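Local atomic coordinates of lactate racemase (PDB entry 2YJG), a protein that interconverts the L- and D-isomers of lactate with the help of a nickel pincer cofactor derived from nicotinic acid mononucleotide. Residues 75-79 with 80-84; 153-157 with 158-162; 189-193 with 194-198; 339-342 with 343-347; 365-369 with 370-374. All coordinates share one frame; numbering follows the deposited sequence.

Interaction 1 of 5, residues 75-79 with 80-84; sequences RPVPS and RITLP. With SO4 (sulfate ion), chain D; SO4 (sulfate ion), chain E.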
# COMPACT_ATOMS: atom_id res chain seq x y z
N ARG A 75 -5.91 -14.10 8.40
CA ARG A 75 -5.77 -15.50 8.02
C ARG A 75 -4.33 -15.70 7.58
O ARG A 75 -3.71 -14.77 7.07
CB ARG A 75 -6.75 -15.89 6.90
CG ARG A 75 -8.22 -15.59 7.18
CD ARG A 75 -8.75 -16.12 8.51
NE ARG A 75 -8.86 -17.58 8.51
CZ ARG A 75 -8.36 -18.42 9.44
NH1 ARG A 75 -7.69 -18.00 10.52
NH2 ARG A 75 -8.55 -19.73 9.28
N PRO A 76 -3.78 -16.90 7.79
CA PRO A 76 -2.39 -17.16 7.42
C PRO A 76 -2.10 -17.54 5.97
O PRO A 76 -1.03 -18.12 5.70
CB PRO A 76 -2.02 -18.32 8.36
CG PRO A 76 -3.25 -19.09 8.43
CD PRO A 76 -4.39 -18.06 8.47
N VAL A 77 -2.99 -17.22 5.05
CA VAL A 77 -2.76 -17.52 3.64
C VAL A 77 -1.45 -16.85 3.14
O VAL A 77 -1.23 -15.64 3.28
CB VAL A 77 -3.96 -17.11 2.77
CG1 VAL A 77 -3.70 -17.48 1.33
CG2 VAL A 77 -5.25 -17.72 3.27
N PRO A 78 -0.53 -17.65 2.59
CA PRO A 78 0.76 -17.15 2.16
C PRO A 78 0.66 -16.49 0.79
O PRO A 78 1.21 -16.97 -0.19
CB PRO A 78 1.64 -18.40 2.10
CG PRO A 78 0.70 -19.50 1.81
CD PRO A 78 -0.64 -19.12 2.42
N SER A 79 -0.06 -15.37 0.73
CA SER A 79 -0.40 -14.80 -0.56
C SER A 79 0.75 -14.19 -1.35
O SER A 79 0.61 -13.99 -2.55
CB SER A 79 -1.56 -13.81 -0.42
OG SER A 79 -2.70 -14.42 0.16
N ARG A 80 1.85 -13.82 -0.69
CA ARG A 80 3.03 -13.37 -1.43
C ARG A 80 3.50 -14.46 -2.40
O ARG A 80 4.14 -14.18 -3.38
CB ARG A 80 4.18 -12.99 -0.46
CG ARG A 80 3.95 -11.77 0.36
CD ARG A 80 4.85 -11.79 1.64
NE ARG A 80 4.72 -10.57 2.47
CZ ARG A 80 5.33 -9.39 2.24
NH1 ARG A 80 6.10 -9.21 1.17
NH2 ARG A 80 5.14 -8.35 3.07
N ILE A 81 3.22 -15.72 -2.09
CA ILE A 81 3.63 -16.80 -2.95
C ILE A 81 2.52 -17.13 -3.95
O ILE A 81 2.74 -17.23 -5.16
CB ILE A 81 3.98 -18.04 -2.14
CG1 ILE A 81 5.27 -17.79 -1.31
CG2 ILE A 81 4.12 -19.21 -3.12
CD1 ILE A 81 5.53 -18.83 -0.20
N THR A 82 1.30 -17.23 -3.44
CA THR A 82 0.20 -17.77 -4.24
C THR A 82 -0.39 -16.79 -5.24
O THR A 82 -0.65 -17.17 -6.37
CB THR A 82 -0.94 -18.27 -3.32
OG1 THR A 82 -1.32 -17.21 -2.45
CG2 THR A 82 -0.50 -19.52 -2.51
N LEU A 83 -0.56 -15.52 -4.85
CA LEU A 83 -1.15 -14.54 -5.78
C LEU A 83 -0.35 -14.31 -7.08
O LEU A 83 -0.98 -14.30 -8.14
CB LEU A 83 -1.45 -13.24 -5.06
CG LEU A 83 -2.69 -13.33 -4.18
CD1 LEU A 83 -2.84 -12.04 -3.36
CD2 LEU A 83 -4.02 -13.65 -5.06
N PRO A 84 1.00 -14.15 -7.01
CA PRO A 84 1.70 -13.99 -8.29
C PRO A 84 1.55 -15.19 -9.22
O PRO A 84 1.58 -15.04 -10.46
CB PRO A 84 3.16 -13.85 -7.87
CG PRO A 84 3.12 -13.19 -6.57
CD PRO A 84 1.90 -13.82 -5.88
S SO4 D . 7.55 -5.59 1.43
O1 SO4 D . 7.77 -6.49 0.33
O2 SO4 D . 8.74 -4.96 1.94
O3 SO4 D . 6.60 -4.55 1.11
O4 SO4 D . 6.92 -6.30 2.52
S SO4 E . -11.61 -19.21 5.86
O1 SO4 E . -12.08 -18.79 4.54
O2 SO4 E . -10.14 -19.03 5.87
O3 SO4 E . -12.18 -18.46 7.02
O4 SO4 E . -12.03 -20.57 5.94

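Interaction 2 of 5, residues 153-157 with 158-162; sequences LEINK and LAVEA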
# COMPACT_ATOMS: atom_id res chain seq x y z
N LEU A 153 -29.43 -14.66 0.21
CA LEU A 153 -27.99 -14.68 -0.02
C LEU A 153 -27.59 -13.35 -0.69
O LEU A 153 -28.05 -13.05 -1.80
CB LEU A 153 -27.63 -15.87 -0.91
CG LEU A 153 -26.18 -15.96 -1.38
CD1 LEU A 153 -25.33 -15.97 -0.10
CD2 LEU A 153 -25.92 -17.17 -2.25
N GLU A 154 -26.80 -12.54 -0.00
CA GLU A 154 -26.34 -11.25 -0.54
C GLU A 154 -24.84 -11.31 -0.54
O GLU A 154 -24.24 -11.59 0.50
CB GLU A 154 -26.82 -10.11 0.35
CG GLU A 154 -28.36 -10.23 0.58
CD GLU A 154 -28.92 -9.42 1.72
OE1 GLU A 154 -28.22 -9.17 2.72
OE2 GLU A 154 -30.12 -9.05 1.59
N ILE A 155 -24.23 -11.09 -1.70
CA ILE A 155 -22.76 -11.04 -1.77
C ILE A 155 -22.22 -9.76 -2.45
O ILE A 155 -22.98 -9.03 -3.09
CB ILE A 155 -22.16 -12.31 -2.32
CG1 ILE A 155 -22.56 -12.59 -3.78
CG2 ILE A 155 -22.60 -13.54 -1.46
CD1 ILE A 155 -21.66 -13.56 -4.48
N ASN A 156 -20.93 -9.50 -2.27
CA ASN A 156 -20.28 -8.35 -2.93
C ASN A 156 -20.54 -8.31 -4.45
O ASN A 156 -20.30 -9.31 -5.19
CB ASN A 156 -18.78 -8.42 -2.67
CG ASN A 156 -18.06 -7.10 -2.85
OD1 ASN A 156 -17.97 -6.56 -3.97
ND2 ASN A 156 -17.51 -6.60 -1.76
N LYS A 157 -21.02 -7.14 -4.90
CA LYS A 157 -21.36 -6.90 -6.31
C LYS A 157 -20.23 -7.15 -7.31
O LYS A 157 -20.45 -7.60 -8.41
CB LYS A 157 -21.83 -5.44 -6.50
CG LYS A 157 -23.10 -5.35 -7.37
CD LYS A 157 -23.86 -3.99 -7.26
CE LYS A 157 -22.92 -2.77 -7.37
NZ LYS A 157 -23.66 -1.43 -7.33
N LEU A 158 -19.03 -6.78 -6.92
CA LEU A 158 -17.86 -7.01 -7.76
C LEU A 158 -17.73 -8.46 -8.14
O LEU A 158 -17.43 -8.79 -9.27
CB LEU A 158 -16.63 -6.59 -6.97
CG LEU A 158 -15.37 -6.41 -7.80
CD1 LEU A 158 -15.51 -5.14 -8.69
CD2 LEU A 158 -14.21 -6.28 -6.84
N ALA A 159 -17.96 -9.34 -7.16
CA ALA A 159 -17.93 -10.78 -7.41
C ALA A 159 -19.00 -11.25 -8.42
O ALA A 159 -18.73 -12.09 -9.28
CB ALA A 159 -18.09 -11.52 -6.08
N VAL A 160 -20.19 -10.69 -8.26
CA VAL A 160 -21.35 -11.00 -9.09
C VAL A 160 -21.07 -10.56 -10.54
O VAL A 160 -21.22 -11.33 -11.48
CB VAL A 160 -22.62 -10.27 -8.59
CG1 VAL A 160 -23.80 -10.69 -9.47
CG2 VAL A 160 -22.90 -10.56 -7.05
N GLU A 161 -20.58 -9.33 -10.69
CA GLU A 161 -20.27 -8.73 -12.02
C GLU A 161 -19.11 -9.36 -12.81
O GLU A 161 -19.05 -9.23 -14.02
CB GLU A 161 -19.90 -7.25 -11.83
CG GLU A 161 -20.99 -6.39 -11.32
CD GLU A 161 -20.44 -5.02 -10.85
OE1 GLU A 161 -19.18 -4.79 -10.91
OE2 GLU A 161 -21.29 -4.18 -10.43
N ALA A 162 -18.22 -10.06 -12.10
CA ALA A 162 -17.11 -10.74 -12.70
C ALA A 162 -17.48 -11.68 -13.83
O ALA A 162 -18.47 -12.41 -13.76
CB ALA A 162 -16.34 -11.51 -11.64

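Interaction 3 of 5, residues 189-193 with 194-198; sequences GIASV and QCILA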
# COMPACT_ATOMS: atom_id res chain seq x y z
N GLY A 189 -17.06 -15.12 3.48
CA GLY A 189 -15.98 -14.22 3.13
C GLY A 189 -16.35 -12.90 2.45
O GLY A 189 -15.79 -11.84 2.78
N ILE A 190 -17.29 -12.96 1.53
CA ILE A 190 -17.72 -11.74 0.78
C ILE A 190 -19.23 -11.53 0.87
O ILE A 190 -19.82 -10.99 -0.01
CB ILE A 190 -17.23 -11.74 -0.69
CG1 ILE A 190 -17.84 -12.92 -1.54
CG2 ILE A 190 -15.71 -11.68 -0.73
CD1 ILE A 190 -17.69 -12.68 -3.06
N ALA A 191 -19.84 -11.98 1.96
CA ALA A 191 -21.29 -11.90 2.19
C ALA A 191 -21.65 -10.74 3.06
O ALA A 191 -20.78 -10.13 3.72
CB ALA A 191 -21.80 -13.17 2.89
N SER A 192 -22.94 -10.44 3.09
CA SER A 192 -23.47 -9.35 3.96
C SER A 192 -23.43 -9.75 5.41
O SER A 192 -23.52 -10.95 5.73
CB SER A 192 -24.91 -9.03 3.58
OG SER A 192 -25.78 -10.09 3.89
N VAL A 193 -23.30 -8.76 6.32
CA VAL A 193 -23.19 -9.09 7.76
C VAL A 193 -24.42 -9.95 8.17
O VAL A 193 -24.29 -10.88 8.94
CB VAL A 193 -23.03 -7.87 8.70
CG1 VAL A 193 -22.97 -8.31 10.16
CG2 VAL A 193 -21.78 -7.07 8.37
N GLN A 194 -25.60 -9.64 7.64
CA GLN A 194 -26.82 -10.37 8.01
C GLN A 194 -26.74 -11.81 7.57
O GLN A 194 -27.11 -12.71 8.32
CB GLN A 194 -28.05 -9.69 7.40
CG GLN A 194 -29.42 -10.25 7.83
CD GLN A 194 -30.67 -9.36 7.40
OE1 GLN A 194 -30.55 -8.14 7.14
NE2 GLN A 194 -31.85 -9.99 7.35
N CYS A 195 -26.24 -12.06 6.36
CA CYS A 195 -26.11 -13.41 5.90
C CYS A 195 -25.10 -14.16 6.75
O CYS A 195 -25.28 -15.33 7.04
CB CYS A 195 -25.69 -13.46 4.44
SG CYS A 195 -26.98 -12.89 3.26
N ILE A 196 -24.03 -13.49 7.15
CA ILE A 196 -22.99 -14.13 7.95
C ILE A 196 -23.57 -14.55 9.28
O ILE A 196 -23.42 -15.68 9.72
CB ILE A 196 -21.77 -13.20 8.12
CG1 ILE A 196 -21.11 -12.96 6.74
CG2 ILE A 196 -20.80 -13.83 9.05
CD1 ILE A 196 -19.95 -11.89 6.70
N LEU A 197 -24.25 -13.64 9.95
CA LEU A 197 -24.81 -13.95 11.26
C LEU A 197 -25.81 -15.10 11.12
O LEU A 197 -25.81 -16.03 11.94
CB LEU A 197 -25.44 -12.68 11.85
CG LEU A 197 -24.48 -11.63 12.31
CD1 LEU A 197 -25.11 -10.29 12.73
CD2 LEU A 197 -23.66 -12.10 13.52
N ALA A 198 -26.63 -15.11 10.09
CA ALA A 198 -27.66 -16.18 9.89
C ALA A 198 -27.00 -17.54 9.72
O ALA A 198 -27.53 -18.55 10.17
CB ALA A 198 -28.58 -15.89 8.67

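Interaction 4 of 5, residues 339-342 with 343-347; sequences QDVM and NKILS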
# COMPACT_ATOMS: atom_id res chain seq x y z
N GLN A 339 -26.60 -24.57 31.31
CA GLN A 339 -27.86 -24.98 30.72
C GLN A 339 -28.71 -23.72 30.48
O GLN A 339 -29.40 -23.64 29.47
CB GLN A 339 -28.66 -25.91 31.61
CG GLN A 339 -29.93 -26.36 30.99
CD GLN A 339 -29.70 -27.18 29.74
OE1 GLN A 339 -30.22 -26.86 28.63
NE2 GLN A 339 -28.94 -28.24 29.88
N ASP A 340 -28.61 -22.73 31.37
CA ASP A 340 -29.36 -21.45 31.22
C ASP A 340 -28.86 -20.74 29.92
O ASP A 340 -29.64 -20.31 29.10
CB ASP A 340 -29.15 -20.60 32.46
CG ASP A 340 -30.16 -19.48 32.61
OD1 ASP A 340 -31.29 -19.60 32.11
OD2 ASP A 340 -29.79 -18.47 33.23
N VAL A 341 -27.55 -20.69 29.74
CA VAL A 341 -26.95 -20.09 28.57
C VAL A 341 -27.46 -20.75 27.32
O VAL A 341 -27.93 -20.04 26.40
CB VAL A 341 -25.41 -20.11 28.62
CG1 VAL A 341 -24.82 -19.67 27.22
CG2 VAL A 341 -24.91 -19.30 29.88
N MET A 342 -27.44 -22.09 27.28
CA MET A 342 -27.91 -22.83 26.16
C MET A 342 -29.38 -22.53 25.87
O MET A 342 -29.77 -22.27 24.75
CB MET A 342 -27.70 -24.29 26.41
CG MET A 342 -28.10 -25.23 25.34
SD MET A 342 -27.31 -24.99 23.75
CE MET A 342 -25.68 -25.82 24.14
N ASN A 343 -30.20 -22.53 26.91
CA ASN A 343 -31.63 -22.35 26.71
C ASN A 343 -31.94 -20.97 26.09
O ASN A 343 -32.76 -20.88 25.17
CB ASN A 343 -32.35 -22.45 28.04
CG ASN A 343 -32.34 -23.84 28.60
OD1 ASN A 343 -32.16 -24.83 27.86
ND2 ASN A 343 -32.60 -23.95 29.90
N LYS A 344 -31.27 -19.97 26.59
CA LYS A 344 -31.35 -18.62 26.03
C LYS A 344 -30.94 -18.58 24.60
O LYS A 344 -31.63 -17.99 23.78
CB LYS A 344 -30.53 -17.63 26.84
CG LYS A 344 -30.98 -17.43 28.30
CD LYS A 344 -30.03 -16.53 29.05
CE LYS A 344 -30.50 -16.23 30.48
NZ LYS A 344 -29.48 -15.37 31.14
N ILE A 345 -29.79 -19.17 24.26
CA ILE A 345 -29.33 -19.08 22.90
C ILE A 345 -30.21 -19.87 21.89
O ILE A 345 -30.47 -19.44 20.75
CB ILE A 345 -27.82 -19.39 22.78
CG1 ILE A 345 -27.02 -18.30 23.50
CG2 ILE A 345 -27.47 -19.42 21.29
CD1 ILE A 345 -25.46 -18.64 23.74
N LEU A 346 -30.65 -21.04 22.30
CA LEU A 346 -31.52 -21.84 21.47
C LEU A 346 -32.87 -21.15 21.24
O LEU A 346 -33.54 -21.50 20.28
CB LEU A 346 -31.80 -23.20 22.10
CG LEU A 346 -30.64 -24.20 22.07
CD1 LEU A 346 -31.01 -25.52 22.73
CD2 LEU A 346 -30.22 -24.38 20.65
N SER A 347 -33.26 -20.22 22.12
CA SER A 347 -34.52 -19.46 21.91
C SER A 347 -34.38 -18.45 20.76
O SER A 347 -35.36 -17.83 20.38
CB SER A 347 -34.95 -18.75 23.19
OG SER A 347 -34.24 -17.55 23.40
O HOH W 1 -30.42 -16.01 33.86

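Interaction 5 of 5, residues 365-369 with 370-374; sequences RILIN and HKVIM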
# COMPACT_ATOMS: atom_id res chain seq x y z
N ARG A 365 -22.54 -26.03 25.45
CA ARG A 365 -22.71 -27.46 25.12
C ARG A 365 -21.65 -28.27 25.90
O ARG A 365 -21.97 -29.27 26.57
CB ARG A 365 -22.57 -27.69 23.61
CG ARG A 365 -22.72 -29.10 23.23
CD ARG A 365 -22.46 -29.30 21.79
NE ARG A 365 -21.01 -29.31 21.51
CZ ARG A 365 -20.44 -28.86 20.41
NH1 ARG A 365 -21.14 -28.26 19.43
NH2 ARG A 365 -19.13 -28.91 20.31
N ILE A 366 -20.39 -27.80 25.89
CA ILE A 366 -19.32 -28.51 26.61
C ILE A 366 -19.55 -28.57 28.09
O ILE A 366 -19.55 -29.61 28.66
CB ILE A 366 -17.95 -27.91 26.30
CG1 ILE A 366 -17.74 -28.06 24.83
CG2 ILE A 366 -16.78 -28.65 27.04
CD1 ILE A 366 -16.51 -27.28 24.33
N LEU A 367 -19.82 -27.43 28.71
CA LEU A 367 -19.92 -27.30 30.11
C LEU A 367 -21.17 -27.93 30.72
O LEU A 367 -21.27 -28.07 31.96
CB LEU A 367 -19.83 -25.80 30.47
CG LEU A 367 -18.60 -25.00 30.11
CD1 LEU A 367 -18.73 -23.50 30.55
CD2 LEU A 367 -17.39 -25.62 30.78
N ILE A 368 -22.16 -28.26 29.89
CA ILE A 368 -23.34 -28.95 30.39
C ILE A 368 -23.01 -30.39 30.72
O ILE A 368 -23.57 -30.90 31.66
CB ILE A 368 -24.53 -28.93 29.40
CG1 ILE A 368 -25.09 -27.50 29.30
CG2 ILE A 368 -25.67 -29.90 29.87
CD1 ILE A 368 -25.94 -27.34 28.09
N ASN A 369 -22.06 -31.00 29.98
CA ASN A 369 -21.67 -32.41 30.12
C ASN A 369 -20.27 -32.64 30.76
O ASN A 369 -19.90 -33.82 30.99
CB ASN A 369 -21.60 -33.08 28.74
CG ASN A 369 -22.92 -33.42 28.16
OD1 ASN A 369 -23.97 -33.24 28.76
ND2 ASN A 369 -22.87 -33.89 26.90
N HIS A 370 -19.50 -31.58 30.95
CA HIS A 370 -18.09 -31.70 31.36
C HIS A 370 -17.68 -30.54 32.21
O HIS A 370 -18.17 -29.42 32.01
CB HIS A 370 -17.15 -31.72 30.14
CG HIS A 370 -17.52 -32.74 29.13
ND1 HIS A 370 -18.32 -32.45 28.04
CD2 HIS A 370 -17.21 -34.05 29.04
CE1 HIS A 370 -18.50 -33.56 27.33
NE2 HIS A 370 -17.79 -34.54 27.90
N LYS A 371 -16.70 -30.75 33.08
CA LYS A 371 -16.05 -29.63 33.76
C LYS A 371 -14.85 -29.21 32.95
O LYS A 371 -14.17 -30.09 32.42
CB LYS A 371 -15.54 -30.09 35.14
CG LYS A 371 -16.61 -30.67 36.00
CD LYS A 371 -17.43 -29.66 36.69
CE LYS A 371 -18.69 -30.34 37.33
NZ LYS A 371 -19.08 -29.72 38.65
N VAL A 372 -14.59 -27.92 32.87
CA VAL A 372 -13.41 -27.42 32.19
C VAL A 372 -12.57 -26.68 33.20
O VAL A 372 -13.09 -25.88 34.06
CB VAL A 372 -13.78 -26.55 30.99
CG1 VAL A 372 -12.52 -25.93 30.34
CG2 VAL A 372 -14.58 -27.38 29.98
N ILE A 373 -11.29 -27.01 33.16
CA ILE A 373 -10.28 -26.33 33.97
C ILE A 373 -9.36 -25.60 33.03
O ILE A 373 -8.82 -26.20 32.09
CB ILE A 373 -9.42 -27.31 34.86
CG1 ILE A 373 -10.31 -27.96 35.90
CG2 ILE A 373 -8.24 -26.56 35.55
CD1 ILE A 373 -9.81 -29.24 36.43
N MET A 374 -9.19 -24.30 33.23
CA MET A 374 -8.29 -23.57 32.36
C MET A 374 -6.97 -23.18 33.10
O MET A 374 -6.99 -22.54 34.14
CB MET A 374 -8.94 -22.32 31.76
CG MET A 374 -10.14 -22.54 30.87
SD MET A 374 -10.63 -21.04 30.00
CE MET A 374 -9.44 -20.98 28.75

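Interaction 1 of 5, residues 75-79 with 80-84
Pro78 O takes two backbone N-H groups of the first helical turn: Ile81 N lies 3.0 Å from Pro78 O and well above its carbonyl plane, while Thr82 N, 3.3 Å from the same oxygen, approaches within that plane. Ser79 O then accepts from Leu83 N at 3.0 Å. Pro78 is the N-cap of helix 79-91, which follows strand 66-71, and also the centre of an inverse gamma turn. Arg80 stretches away from this turn, extended from CG to NE, and meets a sulfate ion with the edge of its guanidinium: NH2 of Arg80 lies 2.8 Å from sulfate O4, and NH1 adds two weak bonds. Ala118 O also accepts from Arg80 NH2. At the other end, Arg75 NE donates almost straight (170°) to O2 of a second sulfate, 3.3 Å away, and Pro76 CD lies over the rim of one guanidinium face. Thr82 OG1 sits between its backbone N and carbonyl carbon (chi1 54°), which sets it 3.2 Å from Ser79 CA; the hydroxyls of Thr82 and Ser79 bond separate oxygens of Glu168. Apolar packing adds to this: Leu83 CD1 lies 3.7 Å from Ser79 CB, and Phe120 touches both side chains. Two hydroxyls beside a helix N-terminus would probably help Glu168 stay ionised, whereas the sulfates, probably from the crystallisation liquor, mark basic, anion-receiving spots; the one at Arg75 is consistent with the role proposed for this residue in binding the phosphate-bearing cofactor.

Interaction 2 of 5, residues 153-157 with 158-162
Glu161 N donates to Lys157 O over 2.9 Å, a nearly straight bond (167°) that closes the first turn of helix 157-161. One residue earlier, Asn156 serves as N-cap: its OD1 accepts from Leu158 N at 3.1 Å, the N-H coming in the carbonyl plane and on a lone pair. The side chain reaches this position because CG stands opposite the backbone N (chi1 -160°), which also lays OD1 alongside Leu158 CB. The other end of the amide, ND2, is bonded to His133, so both ends are held and its rotation is fixed. Asn156 O adds weak bonds to Ala159 N and Val160 N. The cap marks the point where strand 152-156, half of a two-stranded antiparallel hairpin with strand 141-146, turns directly into the helix within the N-terminal domain. On the apolar side, Ile155 CG1 meets Val160 CG2 at 3.9 Å, the two side chains slanting across each other, while Ile155 CD1 only grazes Ala159 CB. Lys157 bends at chi3 and runs its methylenes past the carboxylate of Glu161, CE lying 3.7 Å from OE2; Lys157 NZ stays 4.8 Å from Glu161 OE2, an attraction without direct contact.

Interaction 3 of 5, residues 189-193 with 194-198
From Ser192 onward the chain leaves a loop, extended at Ala191 and Ser192, for a helix, with Ile196 N donating to Ser192 O at 3.0 Å and Leu197 N to Val193 O at 2.9 Å. Ser192 is the N-cap, and its side chain takes an N-H of the first turn: Cys195 N lies 3.2 Å from Ser192 OG, with an angle of 158° at the hydrogen. A chi1 of 68° swings OG between the backbone N and the carbonyl carbon of Ser192, pointing it at the first turn. There it also lies 3.4 Å from Cys195 CB and meets the carboxylate of Glu154, to which it is hydrogen-bonded, so this buried hydroxyl ties the helix start to strand 152-156. With an alanine here, Cys195 N and Glu154 would each lose a partner, and the start of the helix would probably fray. Helix 193-198 belongs to the N-terminal domain and runs toward His200, which by similarity binds the nickel of the cofactor; the side chain of Ile196 is about 4 Å from that of His200. Apolar contacts flank the cap. Ala191 CB faces the helix and packs on Ile196 CG1 at 3.9 Å, while Ile196 CD1 reaches back to Ala191 O, an oxygen also bonded to His133. One residue on from the cap, Val193 lies side by side with Leu197, a turn later, CG1 of Val193 being 3.9 Å from CD1 of Leu197. Phe107, Ser135 and Arg136 touch Val193.

Interaction 4 of 5, residues 339-342 with 343-347
Asn343, Lys344, Ile345 and Leu346 each donate their backbone N-H to the carbonyl four residues back, Gln339 to Met342, in regular alpha-helical bonds of 2.9 to 3.0 Å; Lys344 N points straight at Asp340 O (172° at the hydrogen). Charge comes next. Asp340 OD2 and Lys344 NZ form a long salt bridge of 3.8 Å, and a water sits across it, giving a hydrogen bond to OD2 of Asp340 (2.6 Å) and accepting one from NZ of Lys344 (2.9 Å). Asp340 CG lies opposite its backbone N (chi1 -163°), bringing the carboxylate over to the extended lysine, whose CE also touches it. Both ends have further partners, Lys336 N for Asp340 and Ser335 OG for Lys344. The amides of Gln339 and Asn343 meet with their planes 38° apart. If an alanine stood in place of Gln339, that neighbouring amide would be gone, and Asn343 would probably be freer to turn while Ile368 lost part of its cover. Among the apolar pairs, Val341 CG1 lies 3.7 Å from Ile345 CD1, the two running alongside, and Met342 SD lies 3.8 Å from Leu346 CG. These side chains spread outward from helix 338-346: Val341 and Ile345 onto helix 326-333, Met342 and Ile345 onto helix 357-369, Ile345 and Leu346 onto helix 202-206, earlier in the chain.

Interaction 5 of 5, residues 365-369 with 370-374
His370 and Ile366 join across a helix-to-strand turn, a local contact where helix 357-369 gives way to strand 371-375 in the parallel sheet of the C-terminal domain. It is the last corner of a beta-alpha-beta crossover: strand 311-316 leads through helices 326-333, 338-346 and 357-369 back to strand 371-375, its parallel neighbour in the sheet. The turn is held by Ile366 O, which receives two donors. Asn369 N bonds Ile366 O at 3.2 Å, and His370 ND1, one residue on, donates to the same oxygen at 3.2 Å, with an angle of 145° at the hydrogen. Ile366 O lies at the edge of the imidazole, near its plane, so the ring itself supplies an N-H to a carbonyl four residues back, which is consistent with a proton on ND1. With CG beside the backbone N (chi1 -53°), the ring folds back over the Asn369-His370 peptide, and Asn369 C lies 3.2 Å from His370 CG. Ile313 of the neighbouring strand touches the histidine too. Val372 points back at the helix, its CG2 receiving Ile366 CG2 at 3.9 Å, and Met389 packs against both Val372 and Leu367. Ile366 in turn rests on Met300 and Glu304 of helix 293-305, which carries Lys298, a probable substrate ligand. A CA-H...O contact runs from Leu367 CA to His370 O at 3.3 Å. The tightest apolar touch is between Leu367 CD2 and Val372 CG2, 3.4 Å apart, where the two side chains cross at about a right angle.

How the interactions relate
Along the chain the five contacts come in series, three in the N-terminal domain and two in the C-terminal one. Interactions 2 and 3 touch, centres 12 Å apart, through Glu154 with Ser192 and a probable backbone bond from Asn156 N to Ile190 O. Interaction 1 stands apart from them, its centre about 23 Å from that of interaction 2. Interactions 4 and 5 lie 15 Å apart, centre to centre, on successive helices, 338-346 and 357-369, with Met342 packed on Arg365 and Ile368. About 10 Å separates the nearest atoms of interactions 3 and 4; Ile196 of interaction 3 lies beside His200, the probable nickel ligand, and the side chain of Ile345 is about 9 Å from that of His200.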